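Local coordinates for deoxyuridine 5'-triphosphate nucleotidohydrolase (Entamoeba histolytica, PDB 3LQW), which probably hydrolyses dUTP to dUMP and diphosphate with the help of magnesium, supplying a thymidine nucleotide precursor and keeping uracil out of DNA, at residues I74-L88 against R128-C140. Sequence-based numbering, arbitrary orientation.
Sequences IPHQCYGRIAPRSSL and RIAQLIIERISYC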
ATOM      1  N   ILE A  74     -14.344   8.981  -7.498  1.00 13.25           N
ATOM      2  CA  ILE A  74     -13.983   7.574  -7.702  0.60 12.77           C
ATOM      3  C   ILE A  74     -15.272   6.774  -8.017  1.00 13.10           C
ATOM      4  O   ILE A  74     -16.292   7.038  -7.406  1.00 14.29           O
ATOM      5  CB  ILE A  74     -13.320   6.966  -6.389  0.60 12.63           C
ATOM      6  CG1 ILE A  74     -12.069   7.716  -5.836  0.60 12.37           C
ATOM      7  CG2 ILE A  74     -12.940   5.507  -6.599  0.60 14.35           C
ATOM      8  CD1 ILE A  74     -10.776   7.689  -6.684  0.60 12.97           C
ATOM      9  N   PRO A  75     -15.205   5.758  -8.902  1.00 13.54           N
ATOM     10  CA  PRO A  75     -16.384   4.899  -9.124  1.00 15.18           C
ATOM     11  C   PRO A  75     -16.844   4.183  -7.860  1.00 14.88           C
ATOM     12  O   PRO A  75     -16.078   3.901  -6.933  1.00 14.39           O
ATOM     13  CB  PRO A  75     -15.914   3.872 -10.148  1.00 16.84           C
ATOM     14  CG  PRO A  75     -14.648   4.250 -10.604  1.00 17.04           C
ATOM     15  CD  PRO A  75     -14.135   5.460  -9.862  1.00 13.96           C
ATOM     16  N   HIS A  76     -18.110   3.806  -7.866  1.00 15.84           N
ATOM     17  CA  HIS A  76     -18.748   3.154  -6.754  1.00 15.71           C
ATOM     18  C   HIS A  76     -18.062   1.834  -6.359  1.00 14.52           C
ATOM     19  O   HIS A  76     -17.660   1.054  -7.199  1.00 15.08           O
ATOM     20  CB  HIS A  76     -20.219   2.912  -7.088  1.00 17.69           C
ATOM     21  CG  HIS A  76     -21.051   2.502  -5.919  1.00 20.65           C
ATOM     22  ND1 HIS A  76     -20.996   3.140  -4.696  1.00 22.92           N
ATOM     23  CD2 HIS A  76     -21.953   1.503  -5.786  1.00 23.96           C
ATOM     24  CE1 HIS A  76     -21.834   2.547  -3.862  1.00 25.10           C
ATOM     25  NE2 HIS A  76     -22.414   1.543  -4.495  1.00 25.19           N
ATOM     26  N   GLN A  77     -17.981   1.605  -5.045  1.00 13.91           N
ATOM     27  CA  GLN A  77     -17.412   0.388  -4.472  1.00 13.91           C
ATOM     28  C   GLN A  77     -15.917   0.233  -4.789  1.00 12.91           C
ATOM     29  O   GLN A  77     -15.379  -0.865  -4.805  1.00 12.25           O
ATOM     30  CB  GLN A  77     -18.229  -0.847  -4.853  1.00 15.54           C
ATOM     31  CG  GLN A  77     -19.632  -0.804  -4.218  1.00 18.87           C
ATOM     32  CD  GLN A  77     -20.580  -1.830  -4.759  1.00 24.57           C
ATOM     33  OE1 GLN A  77     -20.407  -2.358  -5.865  1.00 29.41           O
ATOM     34  NE2 GLN A  77     -21.635  -2.070  -4.002  1.00 27.97           N
ATOM     35  N   CYS A  78     -15.268   1.372  -5.010  1.00 12.23           N
ATOM     36  CA  CYS A  78     -13.825   1.444  -5.195  1.00 11.05           C
ATOM     37  C   CYS A  78     -13.306   2.549  -4.311  1.00 10.74           C
ATOM     38  O   CYS A  78     -14.051   3.408  -3.826  1.00 12.13           O
ATOM     39  CB  CYS A  78     -13.472   1.756  -6.645  1.00 11.58           C
ATOM     40  SG  CYS A  78     -14.013   0.502  -7.849  1.00 12.64           S
ATOM     41  N   TYR A  79     -11.984   2.583  -4.147  1.00 10.52           N
ATOM     42  CA  TYR A  79     -11.301   3.767  -3.648  1.00 10.33           C
ATOM     43  C   TYR A  79     -10.047   4.012  -4.495  1.00  9.38           C
ATOM     44  O   TYR A  79      -9.654   3.146  -5.275  1.00 10.40           O
ATOM     45  CB  TYR A  79     -10.991   3.665  -2.148  1.00 10.90           C
ATOM     46  CG  TYR A  79      -9.746   2.905  -1.834  1.00 11.09           C
ATOM     47  CD1 TYR A  79      -9.724   1.534  -1.920  1.00 11.05           C
ATOM     48  CD2 TYR A  79      -8.580   3.544  -1.455  1.00 10.96           C
ATOM     49  CE1 TYR A  79      -8.589   0.800  -1.632  1.00 10.93           C
ATOM     50  CE2 TYR A  79      -7.417   2.813  -1.178  1.00 10.57           C
ATOM     51  CZ  TYR A  79      -7.420   1.437  -1.292  1.00 10.22           C
ATOM     52  OH  TYR A  79      -6.287   0.743  -0.981  1.00 10.92           O
ATOM     53  N   GLY A  80      -9.458   5.183  -4.348  1.00  9.92           N
ATOM     54  CA  GLY A  80      -8.216   5.491  -5.021  1.00  9.63           C
ATOM     55  C   GLY A  80      -7.070   5.341  -4.034  1.00  9.06           C
ATOM     56  O   GLY A  80      -7.010   6.044  -3.044  1.00 10.41           O
ATOM     57  N   ARG A  81      -6.163   4.442  -4.346  1.00  9.39           N
ATOM     58  CA  ARG A  81      -4.960   4.268  -3.540  1.00 10.14           C
ATOM     59  C   ARG A  81      -3.822   5.008  -4.186  1.00 10.35           C
ATOM     60  O   ARG A  81      -3.534   4.840  -5.362  1.00 10.73           O
ATOM     61  CB  ARG A  81      -4.574   2.803  -3.431  1.00 10.26           C
ATOM     62  CG  ARG A  81      -3.390   2.572  -2.445  1.00 10.83           C
ATOM     63  CD  ARG A  81      -3.023   1.145  -2.281  1.00 11.17           C
ATOM     64  NE  ARG A  81      -2.383   0.566  -3.476  1.00 10.57           N
ATOM     65  CZ  ARG A  81      -1.072   0.607  -3.713  1.00 10.96           C
ATOM     66  NH1 ARG A  81      -0.256   1.301  -2.916  1.00 12.45           N
ATOM     67  NH2 ARG A  81      -0.549  -0.066  -4.721  1.00 12.42           N
ATOM     68  N   ILE A  82      -3.144   5.803  -3.367  1.00 11.94           N
ATOM     69  CA  ILE A  82      -1.960   6.480  -3.795  1.00 13.07           C
ATOM     70  C   ILE A  82      -0.774   5.518  -3.704  1.00 12.33           C
ATOM     71  O   ILE A  82      -0.545   4.901  -2.648  1.00 16.89           O
ATOM     72  CB  ILE A  82      -1.659   7.594  -2.792  1.00 16.03           C
ATOM     73  CG1 ILE A  82      -2.876   8.517  -2.664  1.00 18.74           C
ATOM     74  CG2 ILE A  82      -0.364   8.215  -3.118  1.00 19.29           C
ATOM     75  CD1 ILE A  82      -3.258   9.010  -3.897  1.00 17.85           C
ATOM     76  N   ALA A  83      -0.072   5.357  -4.819  1.00 10.16           N
ATOM     77  CA  ALA A  83       1.076   4.444  -4.917  1.00  9.76           C
ATOM     78  C   ALA A  83       2.303   5.168  -5.419  1.00  9.57           C
ATOM     79  O   ALA A  83       2.217   6.157  -6.142  1.00 10.15           O
ATOM     80  CB  ALA A  83       0.767   3.259  -5.829  1.00 11.89           C
ATOM     81  N   PRO A  84       3.511   4.704  -5.044  1.00  9.17           N
ATOM     82  CA  PRO A  84       4.731   5.349  -5.502  1.00 10.18           C
ATOM     83  C   PRO A  84       5.057   5.005  -6.943  1.00 11.30           C
ATOM     84  O   PRO A  84       4.806   3.899  -7.411  1.00 15.51           O
ATOM     85  CB  PRO A  84       5.812   4.768  -4.548  1.00 10.98           C
ATOM     86  CG  PRO A  84       5.172   3.693  -3.816  1.00 13.10           C
ATOM     87  CD  PRO A  84       3.793   3.558  -4.166  1.00 10.32           C
ATOM     88  N   ARG A  85       5.679   5.945  -7.631  1.00 11.45           N
ATOM     89  CA  ARG A  85       6.300   5.646  -8.918  0.50 13.04           C
ATOM     90  C   ARG A  85       7.619   4.919  -8.693  1.00 12.36           C
ATOM     91  O   ARG A  85       8.464   5.339  -7.879  1.00 12.48           O
ATOM     92  CB  ARG A  85       6.565   6.923  -9.664  0.50 14.27           C
ATOM     93  CG  ARG A  85       5.357   7.680 -10.032  0.50 17.01           C
ATOM     94  CD  ARG A  85       5.733   8.845 -10.956  0.50 19.24           C
ATOM     95  NE  ARG A  85       6.323   8.363 -12.216  0.50 19.91           N
ATOM     96  CZ  ARG A  85       7.358   8.935 -12.838  0.50 23.66           C
ATOM     97  NH1 ARG A  85       7.917  10.042 -12.373  0.50 23.62           N
ATOM     98  NH2 ARG A  85       7.832   8.396 -13.949  0.50 27.52           N
ATOM     99  N   SER A  86       7.840   3.821  -9.393  1.00 13.60           N
ATOM    100  CA  SER A  86       8.987   2.983  -9.185  0.50 13.80           C
ATOM    101  C   SER A  86      10.287   3.741  -9.481  1.00 13.20           C
ATOM    102  O   SER A  86      11.285   3.587  -8.742  1.00 13.73           O
ATOM    103  CB  SER A  86       8.804   1.698  -9.993  0.50 15.01           C
ATOM    104  OG  SER A  86       7.568   1.099  -9.596  0.50 18.30           O
ATOM    105  N   SER A  87      10.295   4.547 -10.537  1.00 12.56           N
ATOM    106  CA  SER A  87      11.537   5.215 -10.929  1.00 12.44           C
ATOM    107  C   SER A  87      11.996   6.193  -9.842  1.00 11.53           C
ATOM    108  O   SER A  87      13.203   6.285  -9.575  1.00 11.99           O
ATOM    109  CB  SER A  87      11.359   5.917 -12.246  1.00 14.84           C
ATOM    110  OG  SER A  87      10.379   6.911 -12.183  1.00 17.51           O
ATOM    111  N   LEU A  88      11.066   6.881  -9.198  1.00 10.39           N
ATOM    112  CA  LEU A  88      11.444   7.840  -8.175  1.00  9.88           C
ATOM    113  C   LEU A  88      11.947   7.121  -6.919  1.00  8.84           C
ATOM    114  O   LEU A  88      12.805   7.632  -6.216  1.00  9.24           O
ATOM    115  CB  LEU A  88      10.315   8.799  -7.826  1.00 10.14           C
ATOM    116  CG  LEU A  88       9.799   9.668  -8.986  1.00 11.16           C
ATOM    117  CD1 LEU A  88       8.682  10.591  -8.464  1.00 13.50           C
ATOM    118  CD2 LEU A  88      10.910  10.479  -9.655  1.00 14.48           C
ATOM    119  N   ARG A 128       5.374  13.867 -13.050  1.00 13.11           N
ATOM    120  CA  ARG A 128       4.614  12.743 -12.498  1.00 12.55           C
ATOM    121  C   ARG A 128       5.238  12.375 -11.156  1.00 12.22           C
ATOM    122  O   ARG A 128       6.450  12.079 -11.083  1.00 14.68           O
ATOM    123  CB  ARG A 128       4.669  11.546 -13.439  1.00 13.79           C
ATOM    124  CG  ARG A 128       3.875  11.736 -14.694  1.00 17.83           C
ATOM    125  CD  ARG A 128       4.104  10.593 -15.648  1.00 24.72           C
ATOM    126  NE  ARG A 128       5.068  11.064 -16.615  1.00 33.66           N
ATOM    127  CZ  ARG A 128       4.787  11.436 -17.878  1.00 37.67           C
ATOM    128  NH1 ARG A 128       5.766  11.886 -18.655  1.00 41.66           N
ATOM    129  NH2 ARG A 128       3.554  11.342 -18.395  1.00 39.84           N
ATOM    130  N   ILE A 129       4.419  12.364 -10.101  1.00 10.55           N
ATOM    131  CA  ILE A 129       4.993  12.164  -8.775  0.50 10.54           C
ATOM    132  C   ILE A 129       4.389  11.027  -7.961  1.00 10.63           C
ATOM    133  O   ILE A 129       4.882  10.758  -6.879  1.00 11.29           O
ATOM    134  CB  ILE A 129       5.052  13.493  -7.979  0.50 11.22           C
ATOM    135  CG1 ILE A 129       3.698  14.224  -7.992  0.50 12.11           C
ATOM    136  CG2 ILE A 129       6.164  14.396  -8.562  0.50 11.44           C
ATOM    137  CD1 ILE A 129       2.497  13.566  -7.218  0.50 11.96           C
ATOM    138  N   ALA A 130       3.386  10.326  -8.499  1.00 10.16           N
ATOM    139  CA  ALA A 130       2.741   9.210  -7.824  1.00 10.30           C
ATOM    140  C   ALA A 130       1.765   8.623  -8.833  1.00 10.67           C
ATOM    141  O   ALA A 130       1.571   9.170  -9.932  1.00 11.15           O
ATOM    142  CB  ALA A 130       2.024   9.637  -6.539  1.00 11.12           C
ATOM    143  N   GLN A 131       1.107   7.542  -8.448  1.00 10.78           N
ATOM    144  CA  GLN A 131       0.046   6.908  -9.227  0.50 11.81           C
ATOM    145  C   GLN A 131      -1.178   6.743  -8.339  1.00 11.59           C
ATOM    146  O   GLN A 131      -1.055   6.614  -7.111  1.00 13.89           O
ATOM    147  CB  GLN A 131       0.425   5.503  -9.643  0.50 13.12           C
ATOM    148  CG  GLN A 131       1.597   5.263 -10.520  0.50 16.53           C
ATOM    149  CD  GLN A 131       1.833   3.734 -10.530  0.50 20.48           C
ATOM    150  OE1 GLN A 131       2.872   3.242 -10.074  0.50 20.35           O
ATOM    151  NE2 GLN A 131       0.807   2.986 -10.930  0.50 20.29           N
ATOM    152  N   LEU A 132      -2.346   6.762  -8.944  1.00 10.80           N
ATOM    153  CA  LEU A 132      -3.625   6.475  -8.290  1.00 10.67           C
ATOM    154  C   LEU A 132      -4.136   5.165  -8.868  1.00  9.79           C
ATOM    155  O   LEU A 132      -4.315   5.054 -10.081  1.00 11.73           O
ATOM    156  CB  LEU A 132      -4.639   7.626  -8.560  1.00 11.53           C
ATOM    157  CG  LEU A 132      -5.967   7.570  -7.830  1.00 13.58           C
ATOM    158  CD1 LEU A 132      -5.754   7.844  -6.426  1.00 15.71           C
ATOM    159  CD2 LEU A 132      -6.956   8.578  -8.475  1.00 17.22           C
ATOM    160  N   ILE A 133      -4.424   4.209  -7.999  1.00  9.33           N
ATOM    161  CA  ILE A 133      -4.947   2.925  -8.436  0.50  9.78           C
ATOM    162  C   ILE A 133      -6.386   2.817  -7.955  1.00  9.92           C
ATOM    163  O   ILE A 133      -6.700   3.085  -6.796  1.00 10.53           O
ATOM    164  CB  ILE A 133      -4.160   1.732  -7.898  0.50 10.13           C
ATOM    165  CG1 ILE A 133      -2.727   1.777  -8.387  0.50 11.41           C
ATOM    166  CG2 ILE A 133      -4.862   0.437  -8.292  0.50 11.62           C
ATOM    167  CD1 ILE A 133      -1.811   0.883  -7.624  0.50 15.81           C
ATOM    168  N   ILE A 134      -7.282   2.450  -8.869  1.00  9.69           N
ATOM    169  CA  ILE A 134      -8.701   2.338  -8.528  1.00  9.72           C
ATOM    170  C   ILE A 134      -8.988   0.894  -8.097  1.00  9.64           C
ATOM    171  O   ILE A 134      -9.142  -0.022  -8.895  1.00 10.85           O
ATOM    172  CB  ILE A 134      -9.622   2.788  -9.667  1.00 10.46           C
ATOM    173  CG1 ILE A 134      -9.195   4.178 -10.178  1.00 11.44           C
ATOM    174  CG2 ILE A 134     -11.073   2.749  -9.208  1.00 11.67           C
ATOM    175  CD1 ILE A 134      -9.126   5.287  -9.147  1.00 12.68           C
ATOM    176  N   GLU A 135      -8.932   0.702  -6.776  1.00 10.01           N
ATOM    177  CA  GLU A 135      -8.996  -0.612  -6.117  1.00 10.56           C
ATOM    178  C   GLU A 135     -10.446  -0.970  -5.772  1.00 10.07           C
ATOM    179  O   GLU A 135     -11.171  -0.131  -5.246  1.00 10.58           O
ATOM    180  CB  GLU A 135      -8.235  -0.557  -4.777  1.00 11.42           C
ATOM    181  CG  GLU A 135      -6.784  -0.064  -4.730  1.00 13.35           C
ATOM    182  CD  GLU A 135      -5.714  -1.140  -4.885  1.00 11.58           C
ATOM    183  OE1 GLU A 135      -6.069  -2.341  -4.855  1.00 13.73           O
ATOM    184  OE2 GLU A 135      -4.523  -0.736  -5.004  1.00 12.13           O
ATOM    185  N   ARG A 136     -10.831  -2.220  -6.021  1.00  9.64           N
ATOM    186  CA  ARG A 136     -12.159  -2.696  -5.594  1.00 10.21           C
ATOM    187  C   ARG A 136     -12.143  -3.115  -4.142  1.00  9.86           C
ATOM    188  O   ARG A 136     -11.260  -3.843  -3.718  1.00 10.82           O
ATOM    189  CB  ARG A 136     -12.581  -3.877  -6.473  1.00 11.09           C
ATOM    190  CG  ARG A 136     -12.643  -3.549  -7.951  1.00 10.91           C
ATOM    191  CD  ARG A 136     -13.570  -4.520  -8.702  1.00 12.51           C
ATOM    192  NE  ARG A 136     -13.590  -4.228 -10.146  1.00 13.49           N
ATOM    193  CZ  ARG A 136     -14.247  -3.214 -10.705  1.00 13.46           C
ATOM    194  NH1 ARG A 136     -14.965  -2.384  -9.990  1.00 14.12           N
ATOM    195  NH2 ARG A 136     -14.147  -3.011 -12.003  1.00 14.84           N
ATOM    196  N   ILE A 137     -13.146  -2.659  -3.409  1.00 10.15           N
ATOM    197  CA  ILE A 137     -13.228  -2.877  -1.980  1.00 10.68           C
ATOM    198  C   ILE A 137     -14.635  -3.304  -1.551  1.00 11.06           C
ATOM    199  O   ILE A 137     -15.601  -3.183  -2.312  1.00 12.82           O
ATOM    200  CB  ILE A 137     -12.784  -1.640  -1.157  1.00 10.96           C
ATOM    201  CG1 ILE A 137     -13.571  -0.388  -1.543  1.00 12.51           C
ATOM    202  CG2 ILE A 137     -11.282  -1.410  -1.324  1.00 12.39           C
ATOM    203  CD1 ILE A 137     -13.477   0.736  -0.508  1.00 16.47           C
ATOM    204  N   SER A 138     -14.700  -3.801  -0.326  1.00 10.77           N
ATOM    205  CA  SER A 138     -15.949  -4.128   0.340  1.00 11.41           C
ATOM    206  C   SER A 138     -16.319  -3.080   1.346  1.00 11.93           C
ATOM    207  O   SER A 138     -15.487  -2.651   2.155  1.00 12.87           O
ATOM    208  CB  SER A 138     -15.773  -5.448   1.081  1.00 11.80           C
ATOM    209  OG  SER A 138     -16.914  -5.766   1.885  1.00 13.40           O
ATOM    210  N   TYR A 139     -17.590  -2.661   1.317  1.00 13.40           N
ATOM    211  CA  TYR A 139     -18.158  -1.803   2.375  1.00 14.21           C
ATOM    212  C   TYR A 139     -18.870  -2.648   3.439  1.00 15.01           C
ATOM    213  O   TYR A 139     -19.862  -2.213   4.032  1.00 18.75           O
ATOM    214  CB  TYR A 139     -19.114  -0.757   1.819  1.00 15.64           C
ATOM    215  CG  TYR A 139     -18.431   0.284   0.989  1.00 15.00           C
ATOM    216  CD1 TYR A 139     -17.388   1.049   1.496  1.00 17.87           C
ATOM    217  CD2 TYR A 139     -18.897   0.585  -0.296  1.00 16.15           C
ATOM    218  CE1 TYR A 139     -16.792   2.030   0.746  1.00 17.98           C
ATOM    219  CE2 TYR A 139     -18.313   1.561  -1.051  1.00 16.74           C
ATOM    220  CZ  TYR A 139     -17.261   2.278  -0.535  1.00 16.62           C
ATOM    221  OH  TYR A 139     -16.660   3.260  -1.277  1.00 19.73           O
ATOM    222  N   CYS A 140     -18.330  -3.822   3.747  1.00 14.90           N
ATOM    223  CA  CYS A 140     -18.917  -4.724   4.721  1.00 15.67           C
ATOM    224  C   CYS A 140     -19.226  -3.998   6.005  1.00 15.56           C
ATOM    225  O   CYS A 140     -18.501  -3.127   6.481  1.00 16.79           O
ATOM    226  CB  CYS A 140     -17.949  -5.894   4.980  1.00 15.90           C
ATOM    227  SG  CYS A 140     -16.288  -5.426   5.430  1.00 18.20           S
TER
HETATM  228  O   HOH W   1     -15.902  -2.495  -7.171  1.00 15.31           O
HETATM  229  O   HOH W   2     -14.227   4.619  -1.217  1.00 19.84           O
HETATM  230  O   HOH W   3       6.141   8.383  -6.426  1.00 13.01           O
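R81 and E135 meet on neighbouring antiparallel strands, 78-83 and 128-136, inside the jelly-roll-like beta fold of a trimeric dUTPase. Paired backbone bonds join Y79 with E135, R81 with I133 and A83 with Q131, and I137 N extends the series to Q77 O.

The face carrying Y79, R81, I133 and E135 meets the other subunits. There R81 NE gives a salt bridge to E135 OE2 (2.9 Å); the oxygen lies in the guanidinium plane, but the nitrogen approaches from above the carboxylate. A chi1 of -173° carries CG away from the R81 nitrogen, and a bend at chi3 brings NE round to the acid, a diagonal reach that suits a long arginine. Y79 OH of the third subunit adds a hydrogen bond to each of R81 NH2 and E135 OE2, tying the salt bridge into the interface.

Among apolar contacts, the broad Y79 ring spans two partners: I137 CG2 meets its edge, 3.4 Å from CD1, while E135 CB lies 3.4 Å from CE1. On the face of I82, L132 and I134, branched I134 suits its place because CG2 packs on C78 CB (3.6 Å) while CD1 turns to I74. G80, lacking a side chain, accepts L132 CD1 3.7 Å from its CA.

Where strand 78-83 gives way to helix 86-92, one of two R85 conformers bonds R128 O through NH1. Beside it a water bridges backbone atoms, 2.8 Å from R85 N and 2.7 Å from I129 O.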